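Local coordinates for protein putative L-alanine-DL-glutamate epimerase (Burkholderia xenovorans, PDB 3GO2) that binds magnesium and probably works as a racemase or epimerase of the mandelate racemase/muconate lactonizing enzyme family, at residues I162-F167 / R200-A205. Sequence-based numbering, arbitrary orientation.
Sequences IKTNIF and RAHLEA
The imidazole of H202 and the ring of F167 lie nearly parallel, planes 24° apart, but are slid so far that they hardly overlap, with centroids separated by 5.2 Å. Their closest atoms are F167 CD2 and H202 CE1, at 3.5 Å, and T164 OG1 sits at the imidazole edge, near its plane. This is part of a beta-alpha-beta crossover of the (beta/alpha) barrel domain, in which helix 193-210 links the parallel strands 161-168 and 215-219 and covers the first from outside. T164 and H202 reach for each other from opposite directions: OG1 of T164 lies 2.8 Å from NE2 of H202 in a hydrogen bond that either could donate. With CG anti to the backbone N (chi1 -178°), the H202 side chain extends from the helix toward the strand. The other ring nitrogen, ND1, is hydrogen-bonded to NE2 of H169, so both are engaged within a buried interface, which probably holds the ring in its rotation. Helix 128-132 packs on F167, and V147 of helix 144-156 touches H202. T164 lies in sequence between two ligand-site residues: K163 contributes to a 2-oxoglutarate site and N165, its ND2 held by T128, to a fumarate site, neither ligand being bound here. Beside the polar bond, the methyl CG2 of T164 meets CD2 of L203 at 3.8 Å.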
# COMPACT_ATOMS: atom_id res chain seq x y z
N ILE A 162 -29.99 -4.28 -25.23
CA ILE A 162 -30.92 -5.02 -24.38
C ILE A 162 -30.15 -5.66 -23.23
O ILE A 162 -28.96 -5.95 -23.38
CB ILE A 162 -31.67 -6.16 -25.17
CG1 ILE A 162 -30.70 -7.15 -25.78
CG2 ILE A 162 -32.54 -5.54 -26.27
CD1 ILE A 162 -31.39 -8.25 -26.61
N LYS A 163 -30.82 -5.86 -22.09
CA LYS A 163 -30.22 -6.53 -20.95
C LYS A 163 -31.00 -7.75 -20.53
O LYS A 163 -32.20 -7.68 -20.37
CB LYS A 163 -30.10 -5.59 -19.77
CG LYS A 163 -29.19 -6.14 -18.67
CD LYS A 163 -28.80 -5.12 -17.58
CE LYS A 163 -29.87 -4.87 -16.52
NZ LYS A 163 -29.47 -3.80 -15.53
N THR A 164 -30.30 -8.86 -20.33
CA THR A 164 -30.92 -10.08 -19.82
C THR A 164 -30.28 -10.49 -18.48
O THR A 164 -29.34 -9.86 -18.00
CB THR A 164 -30.83 -11.25 -20.85
OG1 THR A 164 -31.72 -12.30 -20.44
CG2 THR A 164 -29.38 -11.77 -21.02
N ASN A 165 -30.81 -11.57 -17.92
CA ASN A 165 -30.35 -12.12 -16.63
C ASN A 165 -29.98 -13.60 -16.86
O ASN A 165 -29.62 -13.98 -17.98
CB ASN A 165 -31.43 -11.94 -15.58
CG ASN A 165 -31.77 -10.48 -15.32
OD1 ASN A 165 -31.28 -9.88 -14.32
ND2 ASN A 165 -32.58 -9.90 -16.18
N ILE A 166 -30.03 -14.42 -15.82
CA ILE A 166 -29.60 -15.82 -15.90
C ILE A 166 -30.82 -16.74 -15.96
O ILE A 166 -31.68 -16.70 -15.06
CB ILE A 166 -28.72 -16.24 -14.71
CG1 ILE A 166 -27.64 -15.20 -14.40
CG2 ILE A 166 -28.08 -17.65 -14.98
CD1 ILE A 166 -26.88 -15.46 -13.09
N PHE A 167 -30.85 -17.58 -17.01
CA PHE A 167 -31.96 -18.48 -17.25
C PHE A 167 -31.53 -19.90 -17.53
O PHE A 167 -30.56 -20.13 -18.26
CB PHE A 167 -32.84 -17.97 -18.39
CG PHE A 167 -33.59 -16.76 -18.03
CD1 PHE A 167 -34.76 -16.86 -17.29
CD2 PHE A 167 -33.10 -15.50 -18.34
CE1 PHE A 167 -35.41 -15.72 -16.90
CE2 PHE A 167 -33.78 -14.37 -17.94
CZ PHE A 167 -34.93 -14.50 -17.23
N ARG A 200 -24.75 -19.71 -21.79
CA ARG A 200 -24.30 -19.72 -23.17
C ARG A 200 -25.47 -19.92 -24.17
O ARG A 200 -25.58 -19.16 -25.15
CB ARG A 200 -23.25 -20.81 -23.39
CG ARG A 200 -22.90 -20.94 -24.85
CD ARG A 200 -21.88 -22.01 -25.12
NE ARG A 200 -20.53 -21.65 -24.69
CZ ARG A 200 -19.82 -20.61 -25.12
NH1 ARG A 200 -20.29 -19.74 -26.01
NH2 ARG A 200 -18.59 -20.44 -24.64
N ALA A 201 -26.30 -20.92 -23.93
CA ALA A 201 -27.42 -21.21 -24.85
C ALA A 201 -28.35 -19.99 -24.98
O ALA A 201 -28.74 -19.62 -26.10
CB ALA A 201 -28.21 -22.46 -24.39
N HIS A 202 -28.70 -19.41 -23.83
CA HIS A 202 -29.56 -18.21 -23.79
C HIS A 202 -28.99 -17.03 -24.54
O HIS A 202 -29.66 -16.41 -25.37
CB HIS A 202 -29.83 -17.84 -22.33
CG HIS A 202 -30.74 -16.67 -22.15
ND1 HIS A 202 -32.10 -16.81 -21.94
CD2 HIS A 202 -30.48 -15.34 -22.10
CE1 HIS A 202 -32.64 -15.60 -21.81
NE2 HIS A 202 -31.68 -14.70 -21.90
N LEU A 203 -27.74 -16.69 -24.24
CA LEU A 203 -27.09 -15.59 -24.87
C LEU A 203 -26.87 -15.81 -26.38
O LEU A 203 -26.98 -14.87 -27.15
CB LEU A 203 -25.75 -15.30 -24.17
CG LEU A 203 -25.90 -14.66 -22.79
CD1 LEU A 203 -24.52 -14.69 -22.08
CD2 LEU A 203 -26.38 -13.23 -22.93
N GLU A 204 -26.58 -17.04 -26.78
CA GLU A 204 -26.43 -17.35 -28.23
C GLU A 204 -27.73 -17.12 -29.00
O GLU A 204 -27.71 -16.56 -30.11
CB GLU A 204 -25.87 -18.75 -28.44
CG GLU A 204 -24.37 -18.80 -28.15
CD GLU A 204 -23.76 -20.18 -28.21
OE1 GLU A 204 -24.53 -21.16 -28.24
OE2 GLU A 204 -22.51 -20.27 -28.23
N ALA A 205 -28.85 -17.50 -28.39
CA ALA A 205 -30.18 -17.25 -28.96
C ALA A 205 -30.47 -15.77 -29.04
O ALA A 205 -30.98 -15.25 -30.05
CB ALA A 205 -31.27 -17.99 -28.18